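Local coordinates for Ice-binding protein (Flavobacteriaceae bacterium, PDB 5UYT), which probably binds ice crystals and limits their growth, acting as an antifreeze protein built on a right-handed beta-helix, at residues Y224-N230 with G243-V249; L233-T239 with I409-I414; L344-A350 with D372-K378. One frame throughout, in Å; residues are numbered along the deposited sequence.

How the contacts relate
All three contacts pair parallel segments of adjoining coils in the same right-handed beta-helix domain. Contacts 1 and 2 are the closest neighbours, their centres about 13 Å apart, and they share a core: Leu233 CD2 of contact 2 comes within 3.3 Å of Gly246 N of contact 1, and Ile409 packs against Ile226 and Ser228. Strand 233-236 follows strand 224-228 in the chain, and the segments of the two contacts alternate in sequence. Contact 3 is nested within the long loop that contact 2 closes. Its centre is about 15 Å from that of contact 2, and its strand 371-373 belongs to the same sheet as strands 233-236 and 409-412. Contacts 1 and 3 do not touch.

Contact 1: residues Y224-N230 with G243-V249; sequences YTIFSGN and GDVGTNV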
ATOM      1  N   TYR A 224      26.321   2.028   9.865  1.00 18.08           N
ATOM      2  CA  TYR A 224      26.789   1.074   8.855  1.00 17.12           C
ATOM      3  C   TYR A 224      25.819   1.019   7.688  1.00 16.59           C
ATOM      4  O   TYR A 224      24.621   1.226   7.863  1.00 17.46           O
ATOM      5  CB  TYR A 224      26.906  -0.322   9.461  1.00 17.46           C
ATOM      6  CG  TYR A 224      28.161  -0.571  10.253  1.00 17.64           C
ATOM      7  CD1 TYR A 224      29.224  -1.289   9.693  1.00 18.04           C
ATOM      8  CD2 TYR A 224      28.283  -0.123  11.570  1.00 18.07           C
ATOM      9  CE1 TYR A 224      30.376  -1.516  10.427  1.00 18.06           C
ATOM     10  CE2 TYR A 224      29.429  -0.351  12.313  1.00 18.49           C
ATOM     11  CZ  TYR A 224      30.465  -1.066  11.729  1.00 18.64           C
ATOM     12  OH  TYR A 224      31.588  -1.326  12.448  1.00 18.32           O
ATOM     13  N   THR A 225      26.341   0.686   6.519  1.00 15.23           N
ATOM     14  CA  THR A 225      25.545   0.544   5.345  1.00 15.05           C
ATOM     15  C   THR A 225      25.520  -0.906   4.874  1.00 15.14           C
ATOM     16  O   THR A 225      24.510  -1.346   4.322  1.00 15.40           O
ATOM     17  CB  THR A 225      26.076   1.493   4.261  1.00 14.48           C
ATOM     18  OG1 THR A 225      26.054   2.825   4.795  1.00 14.92           O
ATOM     19  CG2 THR A 225      25.224   1.436   2.982  1.00 13.44           C
ATOM     20  N   ILE A 226      26.643  -1.622   5.000  1.00 15.15           N
ATOM     21  CA  ILE A 226      26.715  -3.044   4.635  0.50 15.47           C
ATOM     22  C   ILE A 226      27.407  -3.721   5.815  1.00 16.36           C
ATOM     23  O   ILE A 226      28.564  -3.368   6.143  1.00 16.88           O
ATOM     24  CB  ILE A 226      27.566  -3.280   3.364  0.50 14.78           C
ATOM     25  CG1 ILE A 226      27.064  -2.411   2.203  0.50 14.10           C
ATOM     26  CG2 ILE A 226      27.589  -4.761   2.984  0.50 15.45           C
ATOM     27  CD1 ILE A 226      25.737  -2.832   1.607  0.50 13.81           C
ATOM     28  N   PHE A 227      26.717  -4.646   6.460  1.00 17.01           N
ATOM     29  CA  PHE A 227      27.254  -5.230   7.693  1.00 17.59           C
ATOM     30  C   PHE A 227      26.771  -6.648   7.910  1.00 18.65           C
ATOM     31  O   PHE A 227      25.572  -6.924   7.764  1.00 17.93           O
ATOM     32  CB  PHE A 227      26.894  -4.352   8.909  1.00 18.27           C
ATOM     33  CG  PHE A 227      27.331  -4.949  10.225  1.00 19.38           C
ATOM     34  CD1 PHE A 227      28.654  -4.853  10.636  1.00 20.32           C
ATOM     35  CD2 PHE A 227      26.429  -5.634  11.050  1.00 20.25           C
ATOM     36  CE1 PHE A 227      29.072  -5.414  11.860  1.00 20.55           C
ATOM     37  CE2 PHE A 227      26.849  -6.203  12.266  1.00 21.45           C
ATOM     38  CZ  PHE A 227      28.177  -6.086  12.667  1.00 21.75           C
ATOM     39  N   SER A 228      27.702  -7.539   8.276  1.00 18.85           N
ATOM     40  CA  SER A 228      27.330  -8.884   8.761  1.00 20.29           C
ATOM     41  C   SER A 228      27.753  -9.074  10.211  1.00 21.03           C
ATOM     42  O   SER A 228      28.894  -8.756  10.582  1.00 20.85           O
ATOM     43  CB  SER A 228      27.965 -10.019   7.931  1.00 21.40           C
ATOM     44  OG  SER A 228      27.517 -11.282   8.481  1.00 23.65           O
ATOM     45  N   GLY A 229      26.850  -9.604  11.026  1.00 20.95           N
ATOM     46  CA  GLY A 229      27.259 -10.084  12.358  1.00 21.77           C
ATOM     47  C   GLY A 229      28.186 -11.287  12.313  1.00 22.91           C
ATOM     48  O   GLY A 229      28.909 -11.572  13.302  1.00 23.52           O
ATOM     49  N   ASN A 230      28.163 -12.045  11.211  1.00 22.59           N
ATOM     50  CA  ASN A 230      28.957 -13.294  11.138  1.00 24.28           C
ATOM     51  C   ASN A 230      29.059 -13.775   9.692  1.00 23.97           C
ATOM     52  O   ASN A 230      28.059 -14.247   9.132  1.00 23.96           O
ATOM     53  CB  ASN A 230      28.316 -14.392  12.019  1.00 26.10           C
ATOM     54  CG  ASN A 230      29.176 -15.634  12.151  1.00 28.52           C
ATOM     55  OD1 ASN A 230      29.988 -15.953  11.294  1.00 29.82           O
ATOM     56  ND2 ASN A 230      29.013 -16.329  13.251  1.00 31.30           N
ATOM     57  N   GLY A 243      28.812   5.527   4.437  1.00 15.85           N
ATOM     58  CA  GLY A 243      28.625   4.849   5.733  1.00 16.37           C
ATOM     59  C   GLY A 243      29.675   3.766   5.890  1.00 16.90           C
ATOM     60  O   GLY A 243      30.573   3.639   5.043  1.00 16.97           O
ATOM     61  N   ASP A 244      29.594   3.014   6.992  1.00 16.07           N
ATOM     62  CA  ASP A 244      30.663   2.035   7.305  1.00 15.99           C
ATOM     63  C   ASP A 244      30.336   0.668   6.733  1.00 15.66           C
ATOM     64  O   ASP A 244      29.162   0.364   6.482  1.00 15.67           O
ATOM     65  CB  ASP A 244      30.850   1.887   8.827  1.00 16.24           C
ATOM     66  CG  ASP A 244      31.665   3.028   9.464  1.00 17.20           C
ATOM     67  OD1 ASP A 244      31.775   4.134   8.893  1.00 17.43           O
ATOM     68  OD2 ASP A 244      32.156   2.851  10.606  1.00 17.84           O
ATOM     69  N   VAL A 245      31.365  -0.161   6.544  1.00 15.41           N
ATOM     70  CA  VAL A 245      31.138  -1.529   6.083  1.00 15.44           C
ATOM     71  C   VAL A 245      31.970  -2.441   6.966  1.00 15.57           C
ATOM     72  O   VAL A 245      33.037  -2.037   7.443  1.00 15.63           O
ATOM     73  CB  VAL A 245      31.479  -1.740   4.577  1.00 14.91           C
ATOM     74  CG1 VAL A 245      30.604  -0.846   3.687  1.00 14.90           C
ATOM     75  CG2 VAL A 245      32.972  -1.508   4.280  1.00 15.12           C
ATOM     76  N   GLY A 246      31.499  -3.664   7.220  1.00 15.86           N
ATOM     77  CA  GLY A 246      32.372  -4.609   7.927  1.00 16.64           C
ATOM     78  C   GLY A 246      31.648  -5.877   8.339  1.00 17.39           C
ATOM     79  O   GLY A 246      30.426  -5.992   8.143  1.00 17.13           O
ATOM     80  N   THR A 247      32.421  -6.843   8.832  1.00 17.51           N
ATOM     81  CA  THR A 247      31.843  -8.015   9.480  1.00 18.42           C
ATOM     82  C   THR A 247      32.393  -8.193  10.896  1.00 19.63           C
ATOM     83  O   THR A 247      33.557  -7.857  11.181  1.00 20.62           O
ATOM     84  CB  THR A 247      32.033  -9.304   8.655  1.00 18.53           C
ATOM     85  OG1 THR A 247      31.429 -10.370   9.374  1.00 19.29           O
ATOM     86  CG2 THR A 247      33.525  -9.627   8.418  1.00 19.04           C
ATOM     87  N   ASN A 248      31.548  -8.707  11.794  1.00 20.20           N
ATOM     88  CA  ASN A 248      32.026  -9.077  13.131  1.00 21.69           C
ATOM     89  C   ASN A 248      32.681 -10.459  13.234  1.00 22.41           C
ATOM     90  O   ASN A 248      33.276 -10.790  14.270  1.00 23.39           O
ATOM     91  CB  ASN A 248      30.946  -8.946  14.204  1.00 21.68           C
ATOM     92  CG  ASN A 248      31.555  -8.767  15.597  1.00 23.30           C
ATOM     93  OD1 ASN A 248      32.516  -8.007  15.765  1.00 23.04           O
ATOM     94  ND2 ASN A 248      31.054  -9.518  16.583  1.00 23.93           N
ATOM     95  N   VAL A 249      32.572 -11.289  12.201  1.00 22.17           N
ATOM     96  CA  VAL A 249      33.301 -12.573  12.182  1.00 23.28           C
ATOM     97  C   VAL A 249      33.770 -12.840  10.759  1.00 23.19           C
ATOM     98  O   VAL A 249      32.946 -13.019   9.862  1.00 22.38           O
ATOM     99  CB  VAL A 249      32.462 -13.790  12.659  1.00 24.19           C
ATOM    100  CG1 VAL A 249      33.368 -15.029  12.801  1.00 25.46           C
ATOM    101  CG2 VAL A 249      31.746 -13.504  13.980  1.00 24.95           C
TER
HETATM  102  O   HOH W   1      28.934 -11.501  15.981  1.00 23.59           O
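Tyr224 lays one face of its ring over the CB methylene of Asp244, a CH-pi contact in which CB sits 3.8 Å from the ring centroid and 16° off the normal. With CG set beside its own backbone N (chi1 -81°), the ring brings its edge to the next peptide, CE1 lying 4.0 Å from Gly246 N. Gly246 suits this place because its backbone angles would jam a CB against the preceding carbonyl. The carboxylate of Asp244 stands 79° to the ring and bonds His265 and Thr263 N, while Tyr224 OH reaches Ser271 on helix 270-288. Phe227 projects from the same face as Tyr224, and its CD1 approaches Gly246 O obliquely at 3.3 Å. From the other face Ile226 and Val245 run side by side. Backbone hydrogen bonds of the parallel pairing join the two segments, among them Thr225 N to Asp244 O at 2.8 Å, and a beta bulge shifts the register between Tyr224 and Ile226. The chemistry thus divides the two faces: aromatic rings meet helix 270-288, aliphatic branches join Leu233 in the solenoid interior, and the buried polar ends find partners on neighbouring coils and the helix.

Contact 2: residues L233-T239 with I409-I414; sequences LTNAGIT and ISTFGI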
ATOM      1  N   LEU A 233      32.661 -10.559   4.320  1.00 18.17           N
ATOM      2  CA  LEU A 233      32.018  -9.515   3.511  1.00 17.16           C
ATOM      3  C   LEU A 233      32.965  -9.244   2.354  1.00 17.16           C
ATOM      4  O   LEU A 233      34.110  -8.858   2.592  1.00 16.65           O
ATOM      5  CB  LEU A 233      31.755  -8.260   4.369  1.00 17.24           C
ATOM      6  CG  LEU A 233      31.392  -6.958   3.667  1.00 17.34           C
ATOM      7  CD1 LEU A 233      30.164  -7.111   2.766  1.00 16.24           C
ATOM      8  CD2 LEU A 233      31.218  -5.839   4.693  1.00 17.70           C
ATOM      9  N   THR A 234      32.515  -9.478   1.113  1.00 16.18           N
ATOM     10  CA  THR A 234      33.427  -9.385  -0.038  1.00 16.29           C
ATOM     11  C   THR A 234      32.787  -8.525  -1.100  1.00 15.89           C
ATOM     12  O   THR A 234      31.684  -8.832  -1.557  1.00 16.04           O
ATOM     13  CB  THR A 234      33.687 -10.755  -0.657  1.00 17.06           C
ATOM     14  OG1 THR A 234      34.238 -11.605   0.357  1.00 17.73           O
ATOM     15  CG2 THR A 234      34.780 -10.616  -1.754  1.00 16.99           C
ATOM     16  N   ASN A 235      33.470  -7.459  -1.493  1.00 15.26           N
ATOM     17  CA  ASN A 235      33.041  -6.695  -2.657  1.00 14.31           C
ATOM     18  C   ASN A 235      33.899  -7.012  -3.876  1.00 14.47           C
ATOM     19  O   ASN A 235      35.102  -7.280  -3.740  1.00 15.34           O
ATOM     20  CB  ASN A 235      33.143  -5.178  -2.404  1.00 13.90           C
ATOM     21  CG  ASN A 235      32.721  -4.352  -3.626  1.00 14.32           C
ATOM     22  OD1 ASN A 235      31.518  -4.298  -4.008  1.00 14.94           O
ATOM     23  ND2 ASN A 235      33.716  -3.743  -4.306  1.00 13.97           N
ATOM     24  N   ALA A 236      33.278  -6.999  -5.043  1.00 14.25           N
ATOM     25  CA  ALA A 236      34.007  -7.030  -6.333  1.00 14.51           C
ATOM     26  C   ALA A 236      33.514  -5.907  -7.208  1.00 14.90           C
ATOM     27  O   ALA A 236      32.389  -5.408  -7.015  1.00 13.50           O
ATOM     28  CB  ALA A 236      33.781  -8.349  -7.051  1.00 15.38           C
ATOM     29  N   GLY A 237      34.347  -5.531  -8.188  1.00 14.93           N
ATOM     30  CA  GLY A 237      33.987  -4.444  -9.107  1.00 14.41           C
ATOM     31  C   GLY A 237      34.120  -3.082  -8.418  1.00 14.06           C
ATOM     32  O   GLY A 237      34.689  -2.956  -7.321  1.00 14.29           O
ATOM     33  N   ILE A 238      33.586  -2.082  -9.092  1.00 13.84           N
ATOM     34  CA  ILE A 238      33.640  -0.674  -8.663  1.00 13.63           C
ATOM     35  C   ILE A 238      32.376  -0.334  -7.864  1.00 13.60           C
ATOM     36  O   ILE A 238      31.259  -0.245  -8.413  1.00 13.84           O
ATOM     37  CB  ILE A 238      33.808   0.266  -9.903  1.00 14.12           C
ATOM     38  CG1 ILE A 238      35.106  -0.068 -10.700  1.00 15.27           C
ATOM     39  CG2 ILE A 238      33.755   1.734  -9.458  1.00 15.27           C
ATOM     40  CD1 ILE A 238      36.402   0.078  -9.899  1.00 15.54           C
ATOM     41  N   THR A 239      32.582  -0.123  -6.571  1.00 13.18           N
ATOM     42  CA  THR A 239      31.472   0.053  -5.639  1.00 13.15           C
ATOM     43  C   THR A 239      31.737   1.312  -4.865  1.00 12.90           C
ATOM     44  O   THR A 239      32.910   1.574  -4.486  1.00 13.18           O
ATOM     45  CB  THR A 239      31.418  -1.172  -4.710  1.00 13.02           C
ATOM     46  OG1 THR A 239      30.832  -2.247  -5.451  1.00 13.16           O
ATOM     47  CG2 THR A 239      30.601  -0.899  -3.446  1.00 14.54           C
ATOM     48  N   ILE A 409      28.264 -11.940   2.972  1.00 19.67           N
ATOM     49  CA  ILE A 409      27.669 -10.923   2.095  1.00 17.94           C
ATOM     50  C   ILE A 409      28.632 -10.695   0.933  1.00 18.27           C
ATOM     51  O   ILE A 409      29.838 -10.466   1.158  1.00 18.10           O
ATOM     52  CB  ILE A 409      27.440  -9.559   2.817  1.00 17.27           C
ATOM     53  CG1 ILE A 409      26.489  -9.694   4.028  1.00 19.10           C
ATOM     54  CG2 ILE A 409      26.912  -8.494   1.842  1.00 16.96           C
ATOM     55  CD1 ILE A 409      26.347  -8.365   4.787  1.00 19.01           C
ATOM     56  N   SER A 410      28.101 -10.750  -0.292  1.00 17.39           N
ATOM     57  CA  SER A 410      28.908 -10.542  -1.482  1.00 17.41           C
ATOM     58  C   SER A 410      28.254  -9.441  -2.275  1.00 16.19           C
ATOM     59  O   SER A 410      27.048  -9.529  -2.554  1.00 16.42           O
ATOM     60  CB  SER A 410      28.991 -11.812  -2.329  1.00 19.06           C
ATOM     61  OG  SER A 410      29.467 -12.901  -1.547  1.00 21.18           O
ATOM     62  N   THR A 411      29.027  -8.410  -2.617  1.00 15.39           N
ATOM     63  CA  THR A 411      28.487  -7.284  -3.362  1.00 14.24           C
ATOM     64  C   THR A 411      29.270  -7.144  -4.669  1.00 15.23           C
ATOM     65  O   THR A 411      30.484  -7.484  -4.724  1.00 15.53           O
ATOM     66  CB  THR A 411      28.565  -5.949  -2.562  1.00 13.77           C
ATOM     67  OG1 THR A 411      29.938  -5.643  -2.244  1.00 13.78           O
ATOM     68  CG2 THR A 411      27.798  -6.127  -1.206  1.00 13.68           C
ATOM     69  N   PHE A 412      28.595  -6.608  -5.693  1.00 14.08           N
ATOM     70  CA  PHE A 412      29.178  -6.505  -7.022  1.00 14.46           C
ATOM     71  C   PHE A 412      28.828  -5.131  -7.621  1.00 14.56           C
ATOM     72  O   PHE A 412      27.680  -4.918  -8.035  1.00 14.90           O
ATOM     73  CB  PHE A 412      28.623  -7.642  -7.923  1.00 15.10           C
ATOM     74  CG  PHE A 412      29.004  -9.016  -7.458  1.00 16.24           C
ATOM     75  CD1 PHE A 412      30.181  -9.624  -7.902  1.00 17.51           C
ATOM     76  CD2 PHE A 412      28.196  -9.723  -6.580  1.00 16.43           C
ATOM     77  CE1 PHE A 412      30.557 -10.904  -7.469  1.00 18.72           C
ATOM     78  CE2 PHE A 412      28.574 -10.989  -6.132  1.00 17.73           C
ATOM     79  CZ  PHE A 412      29.754 -11.596  -6.578  1.00 18.87           C
ATOM     80  N   GLY A 413      29.782  -4.188  -7.642  1.00 13.15           N
ATOM     81  CA  GLY A 413      29.563  -2.967  -8.411  1.00 13.33           C
ATOM     82  C   GLY A 413      28.293  -2.230  -8.003  1.00 13.61           C
ATOM     83  O   GLY A 413      27.490  -1.839  -8.876  1.00 14.34           O
ATOM     84  N   ILE A 414      28.159  -1.955  -6.713  1.00 13.33           N
ATOM     85  CA  ILE A 414      26.922  -1.348  -6.164  1.00 13.07           C
ATOM     86  C   ILE A 414      27.185   0.087  -5.693  1.00 14.10           C
ATOM     87  O   ILE A 414      28.348   0.523  -5.602  1.00 13.11           O
ATOM     88  CB  ILE A 414      26.320  -2.181  -5.004  1.00 13.41           C
ATOM     89  CG1 ILE A 414      27.170  -2.082  -3.721  1.00 13.08           C
ATOM     90  CG2 ILE A 414      26.131  -3.662  -5.407  1.00 13.41           C
ATOM     91  CD1 ILE A 414      26.427  -2.710  -2.515  1.00 13.13           C
TER
HETATM   92  O   HOH W   2      31.720 -10.096  -4.189  1.00 17.98           O
HETATM   93  O   HOH W   3      31.450 -13.000   1.195  1.00 28.48           O
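Asn235 OD1 is gripped by two threonine hydroxyls: Thr411 OG1 from the facing strand at 2.7 Å and Thr239 OG1 from its own segment at 2.6 Å. The first lies in the carbonyl plane on a lone pair; the second is tilted 20° from that plane. Asn235 CG lies anti to the backbone N (chi1 179°), which carries the amide out to Thr411, the side chains meeting at about a right angle; ND2 bonds Gly254 O on the coil beyond. Thr239 OG1 in turn accepts from Ile414 N at 3.0 Å. With an alanine in place of Asn235, both hydroxyls are likely to lose their shared acceptor and Gly254 O its amide donor. On the same face Leu233 lies alongside Ile409, CD1 to CG2 3.7 Å, filling the interior. On the more solvent-open face Ala236 CB meets Phe412 CD1 at 3.9 Å. Backbone bonds such as Thr234 N to Ile409 O at 2.9 Å join the parallel strands, and Gly413, its positive phi suiting glycine, turns the chain while its N still bonds Ala236 O. Such pairing of segments 170 residues apart is characteristic of the ice-binding-like beta-solenoid, whose coils are not stacked in sequence order.

Contact 3: residues L344-A350 with D372-K378; sequences LSTTVNA and DLNDYTK
Thr346 points its side chain into the facing segment, where OG1 accepts from Asn374 N at 2.9 Å. A chi1 of 80° places this hydroxyl between the backbone N and the carbonyl carbon, and from there it donates to Thr347 O, approaching from 43° above the carbonyl plane. Its methyl CG2 turns to Leu373 CD2 at 3.9 Å, so the branched residue serves polar turn and apolar interior at once. Asn374 answers with its amide: ND2 donates to Thr346 O at 3.0 Å, the acceptor lying 10° out of the amide plane, while OD1 takes the N-H of Asp375 at 2.9 Å. Gripped at both ends, the amide is held against rotation, and Val348 CG1 packs across it, 3.6 Å from OD1. The two segments belong to successive coils of the right-handed beta-helix, each leaving its strand through a type II turn, Thr347 to Ala350 beside Asn374 to Thr377. Asn349 tolerates the positive phi its turn requires, and its N bonds Asp375 O at 3.0 Å, tying the turns together. Within strand 371-373, Asp372 acts chiefly through its backbone: its N donates to Leu344 O at 2.8 Å, and a water links its O to Thr346 N.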
ATOM      1  N   LEU A 344      14.399 -13.418   0.656  1.00 17.44           N
ATOM      2  CA  LEU A 344      13.950 -12.359  -0.248  1.00 17.30           C
ATOM      3  C   LEU A 344      14.818 -12.389  -1.509  1.00 17.19           C
ATOM      4  O   LEU A 344      16.050 -12.405  -1.406  1.00 17.16           O
ATOM      5  CB  LEU A 344      14.090 -10.969   0.414  1.00 17.02           C
ATOM      6  CG  LEU A 344      13.889  -9.784  -0.541  1.00 16.62           C
ATOM      7  CD1 LEU A 344      12.475  -9.800  -1.164  1.00 15.92           C
ATOM      8  CD2 LEU A 344      14.180  -8.442   0.156  1.00 17.06           C
ATOM      9  N   SER A 345      14.187 -12.405  -2.683  1.00 17.00           N
ATOM     10  CA  SER A 345      14.932 -12.292  -3.947  1.00 17.47           C
ATOM     11  C   SER A 345      14.162 -11.314  -4.821  1.00 16.96           C
ATOM     12  O   SER A 345      13.037 -10.934  -4.484  1.00 16.65           O
ATOM     13  CB  SER A 345      15.071 -13.659  -4.644  1.00 18.72           C
ATOM     14  OG  SER A 345      13.783 -14.189  -4.986  1.00 19.32           O
ATOM     15  N   THR A 346      14.759 -10.894  -5.936  1.00 15.99           N
ATOM     16  CA  THR A 346      14.097  -9.900  -6.803  1.00 15.98           C
ATOM     17  C   THR A 346      14.343 -10.237  -8.261  1.00 15.92           C
ATOM     18  O   THR A 346      15.269 -10.998  -8.594  1.00 16.29           O
ATOM     19  CB  THR A 346      14.561  -8.429  -6.551  1.00 15.41           C
ATOM     20  OG1 THR A 346      15.813  -8.166  -7.201  1.00 15.87           O
ATOM     21  CG2 THR A 346      14.724  -8.094  -5.033  1.00 15.88           C
ATOM     22  N   THR A 347      13.565  -9.599  -9.122  1.00 15.12           N
ATOM     23  CA  THR A 347      13.892  -9.572 -10.549  1.00 14.35           C
ATOM     24  C   THR A 347      14.983  -8.526 -10.822  1.00 14.22           C
ATOM     25  O   THR A 347      15.219  -7.613  -9.996  1.00 14.51           O
ATOM     26  CB  THR A 347      12.662  -9.236 -11.392  1.00 14.74           C
ATOM     27  OG1 THR A 347      12.140  -7.974 -11.020  1.00 14.53           O
ATOM     28  CG2 THR A 347      11.551 -10.330 -11.191  1.00 15.20           C
ATOM     29  N   VAL A 348      15.639  -8.630 -11.976  1.00 13.95           N
ATOM     30  CA  VAL A 348      16.432  -7.478 -12.447  1.00 13.72           C
ATOM     31  C   VAL A 348      15.516  -6.251 -12.553  1.00 13.91           C
ATOM     32  O   VAL A 348      14.295  -6.383 -12.767  1.00 14.28           O
ATOM     33  CB  VAL A 348      17.194  -7.749 -13.767  1.00 14.26           C
ATOM     34  CG1 VAL A 348      18.126  -8.954 -13.584  1.00 14.14           C
ATOM     35  CG2 VAL A 348      16.220  -7.993 -14.949  1.00 14.84           C
ATOM     36  N   ASN A 349      16.089  -5.067 -12.351  1.00 14.01           N
ATOM     37  CA  ASN A 349      15.345  -3.796 -12.477  1.00 14.59           C
ATOM     38  C   ASN A 349      14.207  -3.667 -11.461  1.00 15.01           C
ATOM     39  O   ASN A 349      13.329  -2.798 -11.643  1.00 15.68           O
ATOM     40  CB  ASN A 349      14.698  -3.648 -13.879  1.00 15.53           C
ATOM     41  CG  ASN A 349      15.659  -3.257 -14.994  1.00 16.53           C
ATOM     42  OD1 ASN A 349      15.360  -3.507 -16.214  1.00 19.11           O
ATOM     43  ND2 ASN A 349      16.721  -2.583 -14.657  1.00 15.92           N
ATOM     44  N   ALA A 350      14.209  -4.479 -10.393  1.00 14.30           N
ATOM     45  CA  ALA A 350      13.152  -4.306  -9.381  1.00 14.86           C
ATOM     46  C   ALA A 350      13.353  -2.954  -8.670  1.00 15.17           C
ATOM     47  O   ALA A 350      14.446  -2.371  -8.726  1.00 14.47           O
ATOM     48  CB  ALA A 350      13.151  -5.469  -8.371  1.00 14.23           C
ATOM     49  N   ASP A 372      18.749 -11.577  -1.675  1.00 15.66           N
ATOM     50  CA  ASP A 372      19.449 -11.483  -2.965  1.00 16.35           C
ATOM     51  C   ASP A 372      18.804 -10.353  -3.748  1.00 15.97           C
ATOM     52  O   ASP A 372      17.599 -10.422  -4.082  1.00 16.24           O
ATOM     53  CB  ASP A 372      19.329 -12.800  -3.703  1.00 17.99           C
ATOM     54  CG  ASP A 372      20.146 -12.825  -4.984  1.00 19.37           C
ATOM     55  OD1 ASP A 372      20.297 -11.769  -5.624  1.00 18.83           O
ATOM     56  OD2 ASP A 372      20.634 -13.921  -5.342  1.00 22.16           O
ATOM     57  N   LEU A 373      19.549  -9.278  -3.950  1.00 14.53           N
ATOM     58  CA  LEU A 373      19.026  -8.117  -4.713  1.00 14.47           C
ATOM     59  C   LEU A 373      19.575  -8.242  -6.115  1.00 14.14           C
ATOM     60  O   LEU A 373      20.800  -8.240  -6.291  1.00 14.66           O
ATOM     61  CB  LEU A 373      19.439  -6.771  -4.062  1.00 14.86           C
ATOM     62  CG  LEU A 373      18.914  -6.654  -2.609  1.00 14.91           C
ATOM     63  CD1 LEU A 373      19.306  -5.269  -2.130  1.00 14.82           C
ATOM     64  CD2 LEU A 373      17.381  -6.834  -2.532  1.00 15.72           C
ATOM     65  N   ASN A 374      18.697  -8.494  -7.089  1.00 14.31           N
ATOM     66  CA  ASN A 374      19.149  -8.807  -8.473  1.00 14.06           C
ATOM     67  C   ASN A 374      19.638  -7.543  -9.215  1.00 13.77           C
ATOM     68  O   ASN A 374      19.409  -6.422  -8.739  1.00 13.07           O
ATOM     69  CB  ASN A 374      17.977  -9.477  -9.213  1.00 14.62           C
ATOM     70  CG  ASN A 374      18.431 -10.518 -10.206  1.00 15.27           C
ATOM     71  OD1 ASN A 374      19.567 -10.491 -10.681  1.00 15.99           O
ATOM     72  ND2 ASN A 374      17.516 -11.434 -10.569  1.00 16.41           N
ATOM     73  N   ASP A 375      20.326  -7.723 -10.364  1.00 13.81           N
ATOM     74  CA  ASP A 375      21.029  -6.622 -11.060  1.00 14.13           C
ATOM     75  C   ASP A 375      20.132  -5.389 -11.230  1.00 14.06           C
ATOM     76  O   ASP A 375      18.976  -5.498 -11.667  1.00 14.19           O
ATOM     77  CB  ASP A 375      21.472  -7.010 -12.474  1.00 14.99           C
ATOM     78  CG  ASP A 375      22.305  -8.302 -12.548  1.00 16.22           C
ATOM     79  OD1 ASP A 375      22.403  -9.083 -11.581  1.00 16.04           O
ATOM     80  OD2 ASP A 375      22.854  -8.527 -13.660  1.00 18.18           O
ATOM     81  N   TYR A 376      20.686  -4.224 -10.947  1.00 13.80           N
ATOM     82  CA  TYR A 376      20.018  -2.933 -11.223  1.00 14.12           C
ATOM     83  C   TYR A 376      18.725  -2.742 -10.435  1.00 14.64           C
ATOM     84  O   TYR A 376      17.876  -1.922 -10.789  1.00 16.50           O
ATOM     85  CB  TYR A 376      19.893  -2.653 -12.764  1.00 14.38           C
ATOM     86  CG  TYR A 376      21.257  -2.455 -13.335  1.00 14.24           C
ATOM     87  CD1 TYR A 376      21.915  -1.248 -13.144  1.00 15.30           C
ATOM     88  CD2 TYR A 376      21.952  -3.521 -13.927  1.00 14.52           C
ATOM     89  CE1 TYR A 376      23.205  -1.060 -13.606  1.00 15.79           C
ATOM     90  CE2 TYR A 376      23.271  -3.347 -14.394  1.00 14.91           C
ATOM     91  CZ  TYR A 376      23.883  -2.129 -14.195  1.00 15.09           C
ATOM     92  OH  TYR A 376      25.187  -1.935 -14.633  1.00 16.71           O
ATOM     93  N   THR A 377      18.618  -3.431  -9.316  1.00 14.45           N
ATOM     94  CA  THR A 377      17.512  -3.158  -8.368  1.00 14.62           C
ATOM     95  C   THR A 377      17.754  -1.837  -7.619  1.00 15.33           C
ATOM     96  O   THR A 377      18.894  -1.514  -7.302  1.00 14.97           O
ATOM     97  CB  THR A 377      17.362  -4.335  -7.416  1.00 14.75           C
ATOM     98  OG1 THR A 377      16.862  -5.447  -8.201  1.00 14.92           O
ATOM     99  CG2 THR A 377      16.414  -4.004  -6.257  1.00 15.17           C
ATOM    100  N   LYS A 378      16.690  -1.058  -7.436  1.00 14.84           N
ATOM    101  CA  LYS A 378      16.764   0.206  -6.700  1.00 15.56           C
ATOM    102  C   LYS A 378      16.044  -0.062  -5.392  1.00 15.68           C
ATOM    103  O   LYS A 378      14.790  -0.048  -5.335  1.00 16.38           O
ATOM    104  CB  LYS A 378      16.123   1.371  -7.488  1.00 17.15           C
ATOM    105  CG  LYS A 378      16.903   1.679  -8.768  1.00 19.71           C
ATOM    106  CD  LYS A 378      16.315   2.848  -9.548  1.00 25.53           C
ATOM    107  CE  LYS A 378      17.309   3.249 -10.648  1.00 28.22           C
ATOM    108  NZ  LYS A 378      16.666   4.287 -11.486  1.00 32.41           N
TER
HETATM  109  O   HOH W   4      17.381 -12.084  -6.703  1.00 19.57           O
HETATM  110  O   HOH W   5      15.422  -0.562 -10.828  1.00 31.01           O